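Local structure of cellulase (Rhodothermus marinus, 3B7M) at residues 12-17 with 36-41; 23-28 with 48-53; 43-48 with 197-202; 89-94 with 122-127; 95-100 with 112-117. The protein is an endoglucanase of glycosyl hydrolase family 12 that hydrolyses internal beta-1,4-glucosidic bonds of cellulose, here a thermostable variant with an engineered active surface. One frame throughout, in Å; residues are numbered along the deposited sequence. Where two conformers were deposited one is given.

Contact 1: residues 12-17 with 36-41; sequences RTVAGG and VGLETG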
# COMPACT_ATOMS: atom_id res chain seq x y z
N ARG A 12 5.07 -15.37 -2.44
CA ARG A 12 4.77 -16.16 -3.65
C ARG A 12 4.59 -15.23 -4.85
O ARG A 12 3.95 -14.18 -4.73
CB ARG A 12 3.48 -16.98 -3.47
CG ARG A 12 3.62 -18.24 -2.59
CD ARG A 12 4.57 -19.27 -3.20
NE ARG A 12 4.56 -20.51 -2.41
CZ ARG A 12 5.29 -20.72 -1.32
NH1 ARG A 12 6.12 -19.78 -0.86
NH2 ARG A 12 5.21 -21.88 -0.69
N THR A 13 5.15 -15.63 -5.99
CA THR A 13 4.90 -14.96 -7.26
C THR A 13 3.57 -15.49 -7.77
O THR A 13 3.31 -16.70 -7.68
CB THR A 13 6.03 -15.28 -8.28
OG1 THR A 13 7.31 -15.00 -7.71
CG2 THR A 13 5.86 -14.47 -9.54
N VAL A 14 2.74 -14.60 -8.30
CA VAL A 14 1.41 -14.97 -8.75
C VAL A 14 1.08 -14.32 -10.09
O VAL A 14 1.87 -13.52 -10.61
CB VAL A 14 0.32 -14.55 -7.71
CG1 VAL A 14 0.57 -15.23 -6.34
CG2 VAL A 14 0.30 -13.03 -7.55
N ALA A 15 -0.07 -14.67 -10.66
CA ALA A 15 -0.61 -14.00 -11.84
C ALA A 15 0.39 -13.96 -12.99
O ALA A 15 0.70 -12.90 -13.53
CB ALA A 15 -1.06 -12.59 -11.46
N GLY A 16 0.93 -15.13 -13.33
CA GLY A 16 1.85 -15.27 -14.47
C GLY A 16 3.15 -14.54 -14.26
O GLY A 16 3.78 -14.07 -15.22
N GLY A 17 3.55 -14.42 -13.00
CA GLY A 17 4.79 -13.74 -12.64
C GLY A 17 4.68 -12.23 -12.48
O GLY A 17 5.67 -11.57 -12.17
N VAL A 36 -3.54 -17.79 -0.38
CA VAL A 36 -3.27 -17.10 -1.62
C VAL A 36 -3.74 -17.92 -2.82
O VAL A 36 -3.41 -19.11 -2.93
CB VAL A 36 -1.74 -16.82 -1.80
CG1 VAL A 36 -1.48 -15.93 -3.00
CG2 VAL A 36 -1.15 -16.17 -0.54
N GLY A 37 -4.48 -17.27 -3.72
CA GLY A 37 -4.80 -17.84 -5.03
C GLY A 37 -3.66 -17.53 -5.98
O GLY A 37 -3.38 -16.37 -6.25
N LEU A 38 -3.00 -18.58 -6.47
CA LEU A 38 -1.79 -18.46 -7.26
C LEU A 38 -1.98 -17.91 -8.67
O LEU A 38 -1.04 -17.37 -9.25
CB LEU A 38 -1.05 -19.80 -7.31
CG LEU A 38 -0.51 -20.29 -5.97
CD1 LEU A 38 -0.24 -21.79 -6.03
CD2 LEU A 38 0.76 -19.52 -5.58
N GLU A 39 -3.19 -18.02 -9.22
CA GLU A 39 -3.48 -17.47 -10.54
C GLU A 39 -3.86 -15.98 -10.48
O GLU A 39 -3.45 -15.18 -11.32
CB GLU A 39 -4.58 -18.27 -11.23
CG GLU A 39 -5.11 -17.66 -12.54
CD GLU A 39 -4.11 -17.70 -13.69
OE1 GLU A 39 -3.13 -18.48 -13.64
OE2 GLU A 39 -4.30 -16.93 -14.66
N THR A 40 -4.64 -15.62 -9.46
CA THR A 40 -5.17 -14.26 -9.35
C THR A 40 -4.35 -13.35 -8.41
O THR A 40 -4.34 -12.12 -8.57
CB THR A 40 -6.60 -14.31 -8.83
OG1 THR A 40 -6.61 -15.04 -7.60
CG2 THR A 40 -7.51 -15.02 -9.84
N GLY A 41 -3.69 -13.95 -7.42
CA GLY A 41 -3.08 -13.18 -6.33
C GLY A 41 -4.05 -12.76 -5.22
O GLY A 41 -3.64 -12.09 -4.26
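Val14 meets Val36 and Leu38 at one margin of the beta-jelly roll, where strand 11-14, one of the two edge strands of the larger sheet, comes close to strand 32-37 of the smaller one. The two valine side chains cross at about a right angle and touch through single methyls, Val14 CG1 lying 4.0 Å from Val36 CG1. Val14 divides its branches between different partners. CG1, turned anti to the carbonyl carbon (chi1 -60°), lies next to Val36 and more loosely beside the CD2 methyl of Leu38. CG2 instead rests 3.6 Å from Gly41 CA, an approach possible because Gly41 has no side chain: a CB there would press on this methyl and on the carbonyl of the preceding residue. The end of the Leu38 side chain comes nearer than its CB direction suggests, CD2 lying 4.3 Å from Arg12 CB. Val21 of strand 19-22 touches both valines and extends the apolar cluster. Past the strand ends, backbone contacts take over from methyl packing. Ala15 CA makes a C-H...O contact with Glu39 O at 3.1 Å, and the methyl CB of Ala15 lies 3.5 Å from that same Glu39 O. One clear hydrogen bond joins the segments: Ala15 N donates to Leu38 O over 3.2 Å, fairly straight at the hydrogen (160°), with the donor tilted 30° from the carbonyl plane.

Contact 2: residues 23-28 with 48-53; sequences NNVWGA and AEHDNG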
# COMPACT_ATOMS: atom_id res chain seq x y z
N ASN A 23 3.51 -12.21 3.07
CA ASN A 23 2.95 -12.22 4.41
C ASN A 23 3.42 -10.99 5.19
O ASN A 23 2.60 -10.32 5.84
CB ASN A 23 3.31 -13.55 5.09
CG ASN A 23 2.25 -14.03 6.03
OD1 ASN A 23 1.06 -13.70 5.89
ND2 ASN A 23 2.67 -14.79 7.04
N ASN A 24 4.71 -10.67 5.10
CA ASN A 24 5.27 -9.38 5.55
C ASN A 24 4.89 -9.03 7.00
O ASN A 24 4.33 -7.97 7.28
CB ASN A 24 4.87 -8.26 4.56
CG ASN A 24 5.71 -6.96 4.71
OD1 ASN A 24 5.22 -5.85 4.42
ND2 ASN A 24 6.96 -7.10 5.13
N VAL A 25 5.19 -9.94 7.92
CA VAL A 25 5.04 -9.63 9.35
C VAL A 25 6.33 -8.95 9.83
O VAL A 25 7.19 -9.56 10.46
CB VAL A 25 4.68 -10.89 10.20
CG1 VAL A 25 4.41 -10.51 11.66
CG2 VAL A 25 3.45 -11.61 9.62
N TRP A 26 6.46 -7.66 9.54
CA TRP A 26 7.72 -6.96 9.76
C TRP A 26 7.83 -6.26 11.11
O TRP A 26 8.92 -5.93 11.53
CB TRP A 26 7.99 -5.96 8.62
CG TRP A 26 7.00 -4.82 8.52
CD1 TRP A 26 5.83 -4.79 7.79
CD2 TRP A 26 7.09 -3.55 9.17
NE1 TRP A 26 5.21 -3.57 7.95
CE2 TRP A 26 5.96 -2.79 8.79
CE3 TRP A 26 8.03 -2.96 10.04
CZ2 TRP A 26 5.74 -1.48 9.24
CZ3 TRP A 26 7.81 -1.66 10.50
CH2 TRP A 26 6.67 -0.94 10.10
N GLY A 27 6.72 -6.06 11.81
CA GLY A 27 6.74 -5.23 13.01
C GLY A 27 6.28 -5.94 14.27
O GLY A 27 5.98 -5.30 15.26
N ALA A 28 6.21 -7.27 14.21
CA ALA A 28 5.85 -8.07 15.38
C ALA A 28 6.31 -9.50 15.17
O ALA A 28 6.80 -9.84 14.09
CB ALA A 28 4.33 -8.03 15.62
N ALA A 48 -4.47 -14.07 12.27
CA ALA A 48 -3.77 -12.85 12.63
C ALA A 48 -3.93 -12.64 14.12
O ALA A 48 -5.02 -12.31 14.60
CB ALA A 48 -4.30 -11.66 11.84
N GLU A 49 -2.85 -12.81 14.86
CA GLU A 49 -2.94 -12.73 16.31
C GLU A 49 -2.27 -11.48 16.87
O GLU A 49 -1.93 -11.42 18.05
CB GLU A 49 -2.39 -14.03 16.93
CG GLU A 49 -3.05 -15.27 16.32
CD GLU A 49 -2.72 -16.57 17.03
OE1 GLU A 49 -2.05 -16.52 18.09
OE2 GLU A 49 -3.12 -17.65 16.53
N HIS A 50 -2.11 -10.46 16.02
CA HIS A 50 -1.38 -9.25 16.37
C HIS A 50 -2.10 -8.45 17.45
O HIS A 50 -3.33 -8.41 17.49
CB HIS A 50 -1.16 -8.37 15.14
CG HIS A 50 -0.60 -9.12 13.98
ND1 HIS A 50 0.60 -9.80 14.04
CD2 HIS A 50 -1.07 -9.30 12.72
CE1 HIS A 50 0.85 -10.36 12.87
NE2 HIS A 50 -0.15 -10.07 12.05
N ASP A 51 -1.30 -7.81 18.29
CA ASP A 51 -1.78 -6.96 19.35
C ASP A 51 -0.76 -5.85 19.59
O ASP A 51 -0.25 -5.70 20.70
CB ASP A 51 -1.99 -7.80 20.62
CG ASP A 51 -2.85 -7.10 21.67
OD1 ASP A 51 -3.95 -6.60 21.35
OD2 ASP A 51 -2.41 -7.10 22.85
N ASN A 52 -0.44 -5.08 18.54
CA ASN A 52 0.47 -3.95 18.65
C ASN A 52 -0.22 -2.69 19.17
O ASN A 52 -1.45 -2.66 19.29
CB ASN A 52 1.16 -3.64 17.31
CG ASN A 52 2.45 -4.42 17.10
OD1 ASN A 52 3.33 -4.02 16.32
ND2 ASN A 52 2.58 -5.55 17.77
N GLY A 53 0.56 -1.67 19.49
CA GLY A 53 0.01 -0.39 19.94
C GLY A 53 -0.14 0.57 18.78
O GLY A 53 -0.98 0.35 17.90
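An inverse gamma turn centred on Val25 brings this residue up to the imidazole of His50, joining two irregular loops on the jelly roll. Val25 CG1, anti to its own backbone nitrogen (chi1 -175°), reaches the ring at 3.8 Å from His50 CE1. Ala28 adds a second, looser methyl, its CB being 4.4 Å from His50 ND1. The ring is held at both nitrogens from outside the two segments, ND1 by a hydrogen bond with Thr30 OG1 further along the first loop and NE2 by one with Gln32 OE1 at the start of strand 32-37, which fixes its rotation while the two aliphatic groups pack obliquely on it. Further along, the side chain of Asn52 reaches across so that its CG lies 4.1 Å from Gly27 O, and its amide also borders the Ala28 methyl. With an alanine here, Gly27 O is likely to lose this polar neighbour and a gap to open beside Ala28. The loop 23-28 leads from strand 19-22 toward strand 32-37, and the loop 48-53 leads from strand 43-48 toward strand 61-65. Backbone bonds of Gly27 with Ala57 and of Glu49 with Ala31 join the same two loops further along.

Contact 3: residues 43-48 with 197-202; sequences FTITRA and FELFTG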
# COMPACT_ATOMS: atom_id res chain seq x y z
N PHE A 43 -6.06 -12.85 -1.92
CA PHE A 43 -5.73 -13.47 -0.64
C PHE A 43 -6.70 -13.16 0.48
O PHE A 43 -7.34 -12.10 0.50
CB PHE A 43 -4.26 -13.23 -0.23
CG PHE A 43 -3.93 -11.81 0.11
CD1 PHE A 43 -4.07 -11.34 1.42
CD2 PHE A 43 -3.44 -10.94 -0.86
CE1 PHE A 43 -3.76 -10.03 1.74
CE2 PHE A 43 -3.11 -9.64 -0.55
CZ PHE A 43 -3.26 -9.18 0.75
N THR A 44 -6.81 -14.10 1.41
CA THR A 44 -7.62 -13.95 2.62
C THR A 44 -6.69 -14.12 3.80
O THR A 44 -5.92 -15.07 3.84
CB THR A 44 -8.71 -15.03 2.68
OG1 THR A 44 -9.53 -14.93 1.52
CG2 THR A 44 -9.58 -14.90 3.97
N ILE A 45 -6.77 -13.20 4.75
CA ILE A 45 -6.09 -13.39 6.02
C ILE A 45 -6.87 -14.41 6.88
O ILE A 45 -7.97 -14.13 7.36
CB ILE A 45 -5.88 -12.05 6.76
CG1 ILE A 45 -5.27 -11.02 5.79
CG2 ILE A 45 -4.97 -12.26 7.99
CD1 ILE A 45 -5.11 -9.62 6.35
N THR A 46 -6.29 -15.60 7.04
CA THR A 46 -6.97 -16.68 7.75
C THR A 46 -6.58 -16.70 9.22
O THR A 46 -7.30 -17.28 10.05
CB THR A 46 -6.63 -18.06 7.14
OG1 THR A 46 -5.21 -18.19 7.09
CG2 THR A 46 -7.20 -18.20 5.73
N ARG A 47 -5.45 -16.08 9.54
CA ARG A 47 -4.93 -16.03 10.90
C ARG A 47 -4.18 -14.72 11.14
O ARG A 47 -3.36 -14.31 10.33
CB ARG A 47 -4.00 -17.22 11.15
CG ARG A 47 -3.46 -17.31 12.56
CD ARG A 47 -3.57 -18.75 13.08
NE ARG A 47 -2.43 -19.61 12.76
CZ ARG A 47 -2.49 -20.74 12.04
NH1 ARG A 47 -3.65 -21.16 11.51
NH2 ARG A 47 -1.39 -21.46 11.85
N ALA A 48 -4.47 -14.07 12.27
CA ALA A 48 -3.77 -12.85 12.63
C ALA A 48 -3.93 -12.64 14.12
O ALA A 48 -5.02 -12.31 14.60
CB ALA A 48 -4.30 -11.66 11.84
N PHE A 197 -3.19 -4.72 3.69
CA PHE A 197 -3.74 -4.28 4.95
C PHE A 197 -2.63 -4.08 5.96
O PHE A 197 -1.85 -4.99 6.22
CB PHE A 197 -4.77 -5.31 5.45
CG PHE A 197 -5.79 -5.70 4.40
CD1 PHE A 197 -6.92 -4.92 4.20
CD2 PHE A 197 -5.62 -6.82 3.62
CE1 PHE A 197 -7.87 -5.27 3.24
CE2 PHE A 197 -6.55 -7.17 2.64
CZ PHE A 197 -7.67 -6.39 2.45
N GLU A 198 -2.54 -2.88 6.52
CA GLU A 198 -1.65 -2.63 7.66
C GLU A 198 -2.39 -3.11 8.90
O GLU A 198 -3.46 -2.58 9.22
CB GLU A 198 -1.30 -1.14 7.79
CG GLU A 198 -0.40 -0.60 6.70
CD GLU A 198 0.28 0.71 7.10
OE1 GLU A 198 -0.42 1.66 7.52
OE2 GLU A 198 1.52 0.79 6.97
N LEU A 199 -1.85 -4.14 9.56
CA LEU A 199 -2.50 -4.75 10.73
C LEU A 199 -1.91 -4.23 12.03
O LEU A 199 -0.69 -4.17 12.20
CB LEU A 199 -2.39 -6.29 10.68
CG LEU A 199 -2.99 -6.95 9.44
CD1 LEU A 199 -2.91 -8.47 9.54
CD2 LEU A 199 -4.45 -6.50 9.22
N PHE A 200 -2.78 -3.82 12.95
CA PHE A 200 -2.34 -3.40 14.27
C PHE A 200 -2.79 -4.44 15.29
O PHE A 200 -1.97 -5.00 16.01
CB PHE A 200 -2.84 -2.00 14.63
CG PHE A 200 -2.28 -0.90 13.76
CD1 PHE A 200 -2.74 -0.72 12.45
CD2 PHE A 200 -1.29 -0.06 14.24
CE1 PHE A 200 -2.24 0.30 11.65
CE2 PHE A 200 -0.77 0.96 13.45
CZ PHE A 200 -1.25 1.14 12.14
N THR A 201 -4.10 -4.69 15.34
CA THR A 201 -4.62 -5.78 16.17
C THR A 201 -5.61 -6.62 15.37
O THR A 201 -6.51 -6.08 14.73
CB THR A 201 -5.24 -5.29 17.55
OG1 THR A 201 -6.67 -5.27 17.48
CG2 THR A 201 -4.76 -3.94 17.93
N GLY A 202 -5.42 -7.94 15.38
CA GLY A 202 -6.33 -8.84 14.66
C GLY A 202 -6.13 -8.69 13.17
O GLY A 202 -5.01 -8.44 12.71
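Strand 43-48, carrying Phe43, Ile45 and Ala48, runs nearly parallel to strand 197-199, with Phe197 and Leu199, at an angle of 16° and 11.2 Å between the segment axes; at that spacing the strands are not paired but face each other from the two sheets of the jelly roll. No hydrogen bond crosses the gap, which is filled by side chains. The side chains of Phe43 and Phe197 pass each other in opposite senses, and Phe43 CE1 meets the edge of the Phe197 ring, close to its plane, 4.1 Å from Phe197 CE2. Ile45 is extended beyond CG1 (chi2 175°), which carries its CD1 into the space between the sheets. There it sits 3.9 Å from Phe197 CD2 and meets Leu199 tip to tip, CD1 to CD1 at 4.0 Å. The same Leu199 CD1 also packs on Ala48 CB at 4.2 Å. Near Phe200 the chain turns a corner, and Phe200 and Thr201 form a classic beta bulge opposite Arg91. This turn brings Gly202 alongside the end of the other strand, with its O 3.4 Å from Ala48 CB. Trp82 extends the aromatic cluster, its ring meeting that of Phe197 with planes about 45° apart. In the smaller sheet strand 43-48 lies between strands 32-37 and 207-215; in the larger one, strand 189-199 is flanked by 61-65 and 91-101.

Contact 4: residues 89-94 with 122-127; sequences TGRWNA and NGDVMP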
# COMPACT_ATOMS: atom_id res chain seq x y z
N THR A 89 -14.15 -6.00 13.07
CA THR A 89 -13.32 -6.00 14.27
C THR A 89 -11.86 -5.65 13.98
O THR A 89 -11.44 -5.59 12.82
CB THR A 89 -13.38 -7.36 15.01
OG1 THR A 89 -12.83 -8.39 14.18
CG2 THR A 89 -14.84 -7.74 15.35
N GLY A 90 -11.10 -5.40 15.05
CA GLY A 90 -9.66 -5.21 14.99
C GLY A 90 -9.26 -3.78 14.69
O GLY A 90 -10.11 -2.89 14.58
N ARG A 91 -7.96 -3.57 14.57
CA ARG A 91 -7.43 -2.26 14.21
C ARG A 91 -6.53 -2.51 13.02
O ARG A 91 -5.53 -3.21 13.15
CB ARG A 91 -6.66 -1.61 15.37
CG ARG A 91 -7.55 -1.19 16.57
CD ARG A 91 -6.79 -0.33 17.60
NE ARG A 91 -5.56 -0.98 17.98
CZ ARG A 91 -4.33 -0.48 17.90
NH1 ARG A 91 -4.09 0.78 17.53
NH2 ARG A 91 -3.33 -1.25 18.26
N TRP A 92 -6.92 -1.95 11.88
CA TRP A 92 -6.26 -2.21 10.61
C TRP A 92 -6.63 -1.11 9.61
O TRP A 92 -7.61 -0.40 9.82
CB TRP A 92 -6.70 -3.58 10.03
CG TRP A 92 -8.21 -3.75 9.96
CD1 TRP A 92 -9.01 -4.34 10.90
CD2 TRP A 92 -9.09 -3.31 8.91
NE1 TRP A 92 -10.33 -4.29 10.50
CE2 TRP A 92 -10.40 -3.65 9.29
CE3 TRP A 92 -8.89 -2.66 7.68
CZ2 TRP A 92 -11.51 -3.37 8.49
CZ3 TRP A 92 -9.98 -2.38 6.89
CH2 TRP A 92 -11.28 -2.73 7.30
N ASN A 93 -5.85 -0.98 8.54
CA ASN A 93 -6.28 -0.19 7.39
C ASN A 93 -6.19 -0.99 6.11
O ASN A 93 -5.56 -2.04 6.06
CB ASN A 93 -5.53 1.16 7.29
CG ASN A 93 -4.06 0.99 6.92
OD1 ASN A 93 -3.21 1.81 7.30
ND2 ASN A 93 -3.75 -0.04 6.17
N ALA A 94 -6.83 -0.48 5.06
CA ALA A 94 -6.68 -1.01 3.72
C ALA A 94 -6.03 0.11 2.92
O ALA A 94 -6.63 1.18 2.73
CB ALA A 94 -8.04 -1.41 3.15
N ASN A 122 -10.56 0.31 10.33
CA ASN A 122 -11.39 0.07 11.50
C ASN A 122 -10.59 0.35 12.78
O ASN A 122 -9.38 0.07 12.84
CB ASN A 122 -11.93 -1.36 11.51
CG ASN A 122 -13.03 -1.56 12.53
OD1 ASN A 122 -12.83 -2.20 13.57
ND2 ASN A 122 -14.20 -1.01 12.25
N GLY A 123 -11.27 0.87 13.80
CA GLY A 123 -10.60 1.23 15.04
C GLY A 123 -9.94 2.58 14.92
O GLY A 123 -10.12 3.30 13.94
N ASP A 124 -9.13 2.91 15.92
CA ASP A 124 -8.66 4.27 16.09
C ASP A 124 -7.39 4.63 15.29
O ASP A 124 -6.69 5.58 15.63
CB ASP A 124 -8.39 4.49 17.58
CG ASP A 124 -7.40 3.45 18.15
OD1 ASP A 124 -6.62 2.87 17.36
OD2 ASP A 124 -7.41 3.22 19.39
N VAL A 125 -7.10 3.89 14.22
CA VAL A 125 -5.78 4.03 13.56
C VAL A 125 -5.65 5.27 12.70
O VAL A 125 -6.55 5.60 11.93
CB VAL A 125 -5.37 2.75 12.78
CG1 VAL A 125 -5.25 1.57 13.74
CG2 VAL A 125 -6.36 2.44 11.68
N MET A 126 -4.52 5.96 12.84
CA MET A 126 -4.23 7.16 12.05
C MET A 126 -2.88 7.09 11.33
O MET A 126 -2.00 6.30 11.71
CB MET A 126 -4.31 8.42 12.92
CG MET A 126 -5.68 8.68 13.53
SD MET A 126 -5.70 10.27 14.37
CE MET A 126 -6.71 9.84 15.80
N PRO A 127 -2.70 7.91 10.28
CA PRO A 127 -1.45 7.90 9.53
C PRO A 127 -0.26 8.40 10.35
O PRO A 127 -0.41 8.99 11.42
CB PRO A 127 -1.72 8.86 8.36
CG PRO A 127 -3.21 9.01 8.31
CD PRO A 127 -3.66 8.88 9.71
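Trp92 O accepts a hydrogen bond from Asn122 N at 3.1 Å, the shortest clear polar bond between the two segments. The return bond of this antiparallel hydrogen-bonded pair, from Trp92 N to Asn122 O, is weak, and Asn122 O also receives a C-H...O contact from Arg91 CA at 3.3 Å. The side chains of the pair lie on the same face of the sheet. Asn122 CB sits over one face of the indole, offset toward its rim and 3.5 Å from Trp92 NE1. That nitrogen is bonded in its ring plane to Thr89 O at 2.9 Å, which ties the ring edge to the preceding turn and restrains its rotation. Arg91 runs along the loop after the pair. Its CB packs on Val125 CG1 at 3.8 Å, and CG passes Gly123 CA, where any CB would clash. The chain then bends at chi3 (-52°), bringing the guanidinium to Asp124. There Arg91 NH1 forms a salt bridge with the syn lone pair of Asp124 OD1 at 3.3 Å; the oxygen lies near the guanidinium plane, but the two planes are 72° apart, so the carboxylate engages through one oxygen instead of a paired, coplanar grip. The stronger partner of the arginine is Gly53 O, bonded to NH2. A methionine in place of Arg91 would probably leave the Asp124 carboxylate without its counter-charge and Gly53 O without its donor. The contact thus combines one sound backbone bond with an ion pair that solvent would probably screen, since Asp124 lies on an exposed loop.

Contact 5: residues 95-100 with 112-117; sequences AYDIFF and DAELMI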
# COMPACT_ATOMS: atom_id res chain seq x y z
N ALA A 95 -4.79 -0.11 2.48
CA ALA A 95 -3.98 0.99 1.99
C ALA A 95 -3.04 0.57 0.88
O ALA A 95 -2.40 -0.50 0.96
CB ALA A 95 -3.17 1.59 3.16
N TYR A 96 -2.98 1.38 -0.18
CA TYR A 96 -1.87 1.34 -1.13
C TYR A 96 -0.60 1.90 -0.53
O TYR A 96 -0.64 2.80 0.32
CB TYR A 96 -2.18 2.17 -2.37
CG TYR A 96 -3.03 1.44 -3.38
CD1 TYR A 96 -4.40 1.34 -3.20
CD2 TYR A 96 -2.45 0.84 -4.49
CE1 TYR A 96 -5.18 0.65 -4.12
CE2 TYR A 96 -3.24 0.15 -5.41
CZ TYR A 96 -4.60 0.08 -5.21
OH TYR A 96 -5.41 -0.60 -6.11
N ASP A 97 0.54 1.37 -0.99
CA ASP A 97 1.85 1.88 -0.62
C ASP A 97 2.68 1.95 -1.91
O ASP A 97 2.87 0.94 -2.60
CB ASP A 97 2.49 0.93 0.39
CG ASP A 97 3.47 1.63 1.34
OD1 ASP A 97 3.71 2.85 1.23
OD2 ASP A 97 4.00 0.92 2.23
N ILE A 98 3.14 3.15 -2.25
CA ILE A 98 3.91 3.38 -3.46
C ILE A 98 5.29 3.95 -3.10
O ILE A 98 5.38 4.94 -2.36
CB ILE A 98 3.18 4.34 -4.43
CG1 ILE A 98 1.71 3.89 -4.61
CG2 ILE A 98 3.89 4.37 -5.77
CD1 ILE A 98 0.85 4.81 -5.47
N PHE A 99 6.35 3.32 -3.60
CA PHE A 99 7.71 3.73 -3.23
C PHE A 99 8.50 4.42 -4.34
O PHE A 99 8.50 3.97 -5.49
CB PHE A 99 8.49 2.54 -2.67
CG PHE A 99 8.04 2.13 -1.30
CD1 PHE A 99 8.48 2.82 -0.17
CD2 PHE A 99 7.16 1.07 -1.14
CE1 PHE A 99 8.06 2.45 1.11
CE2 PHE A 99 6.73 0.68 0.14
CZ PHE A 99 7.18 1.37 1.26
N PHE A 100 9.15 5.53 -3.96
CA PHE A 100 9.97 6.32 -4.86
C PHE A 100 11.37 6.44 -4.30
O PHE A 100 11.54 6.55 -3.09
CB PHE A 100 9.42 7.74 -5.02
CG PHE A 100 8.00 7.79 -5.48
CD1 PHE A 100 6.96 7.67 -4.57
CD2 PHE A 100 7.70 7.95 -6.82
CE1 PHE A 100 5.63 7.72 -5.00
CE2 PHE A 100 6.37 8.00 -7.24
CZ PHE A 100 5.34 7.89 -6.32
N ASP A 112 14.12 9.54 -0.73
CA ASP A 112 13.26 8.38 -0.77
C ASP A 112 11.90 8.80 -0.22
O ASP A 112 11.83 9.61 0.71
CB ASP A 112 13.85 7.31 0.14
CG ASP A 112 13.15 5.99 0.02
OD1 ASP A 112 12.74 5.62 -1.10
OD2 ASP A 112 13.03 5.30 1.05
N ALA A 113 10.83 8.26 -0.81
CA ALA A 113 9.49 8.59 -0.36
C ALA A 113 8.53 7.40 -0.45
O ALA A 113 8.71 6.47 -1.23
CB ALA A 113 8.93 9.78 -1.13
N GLU A 114 7.51 7.49 0.39
CA GLU A 114 6.48 6.48 0.48
C GLU A 114 5.17 7.22 0.36
O GLU A 114 4.90 8.14 1.15
CB GLU A 114 6.61 5.81 1.85
CG GLU A 114 5.59 4.73 2.14
CD GLU A 114 5.88 3.94 3.43
OE1 GLU A 114 6.91 4.19 4.12
OE2 GLU A 114 5.06 3.05 3.76
N LEU A 115 4.37 6.85 -0.63
CA LEU A 115 3.04 7.44 -0.82
C LEU A 115 1.96 6.40 -0.56
O LEU A 115 1.91 5.37 -1.23
CB LEU A 115 2.89 8.03 -2.22
CG LEU A 115 1.74 9.00 -2.51
CD1 LEU A 115 2.14 10.01 -3.58
CD2 LEU A 115 0.47 8.28 -2.91
N MET A 116 1.12 6.69 0.42
CA MET A 116 0.03 5.81 0.84
C MET A 116 -1.34 6.36 0.45
O MET A 116 -1.57 7.57 0.45
CB MET A 116 0.05 5.58 2.35
CG MET A 116 1.39 5.09 2.92
SD MET A 116 1.17 4.33 4.54
CE MET A 116 0.56 2.72 4.04
N ILE A 117 -2.24 5.45 0.11
CA ILE A 117 -3.62 5.82 -0.18
C ILE A 117 -4.49 4.89 0.63
O ILE A 117 -4.50 3.68 0.39
CB ILE A 117 -3.92 5.70 -1.68
CG1 ILE A 117 -2.91 6.53 -2.48
CG2 ILE A 117 -5.39 6.07 -1.99
CD1 ILE A 117 -3.00 6.34 -4.00
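Tyr96, Ile98 and Phe100 each exchange two backbone hydrogen bonds with a residue of the facing strand, Ile117, Leu115 and Ala113 in turn, so both N and O of all six residues are used between the strands. The central pair has short bonds, Ile98 N to Leu115 O at 2.7 Å and Leu115 N to Ile98 O at 2.8 Å, the latter almost straight (175°) and in the carbonyl plane. Ile117 N reaches Tyr96 O less well, from above the carbonyl plane; the same oxygen takes a C-H...O contact from Met116 CA at 3.1 Å. The intervening residues bond outward, Asp97 with Gln194 and Asp112 with Asn153, while Ala95 O is bonded by Tyr59 OH. This is the antiparallel hairpin of strands 91-101 and 112-122, in the middle of the larger sheet. Tyr96, Ile98, Phe100, Ala113, Leu115 and Ile117 share one face, from which Phe100, Leu115 and Ile117 touch helix 171-181: Phe100 CE1 packs 3.9 Å from Leu115 CB, which lies at the ring edge, and Tyr96 OH is satisfied by Thr80 OG1. The opposite face, with Asp97, Phe99, Glu114 and Met116, probably lines the substrate cleft, as in other family 12 enzymes. There the carboxylates of Asp97 and Glu114 approach each other closely, though the detail is doubtful. Glu114 is fully extended, CG anti to the backbone nitrogen (chi1 179°), and lies side by side with Phe99, its CD 3.5 Å from Phe99 CE1.

Overall arrangement
Contacts 3 and 5 are the buried ones: contact 5 pairs strands within the larger sheet by backbone bonds, whereas contact 3 joins the two sheets mainly by apolar side chains, without a hydrogen bond. Contact 1 also spans the sheets, but at their margin, with fewer methyls and one clear hydrogen bond; it touches contact 3 through Val36 and Phe43. Contacts 4 and 5 use the same hairpin, the former at its more exposed, charged end, with centres about 18 Å apart. Contacts 2, 3 and 4 gather on one side: Phe200 and Thr201 probably bond to Arg91, Phe200 O and Gly202 N to the 48-53 loop, and Gly53 O to Arg91, so segment 48-53 is linked by polar bonds to contacts 3 and 4.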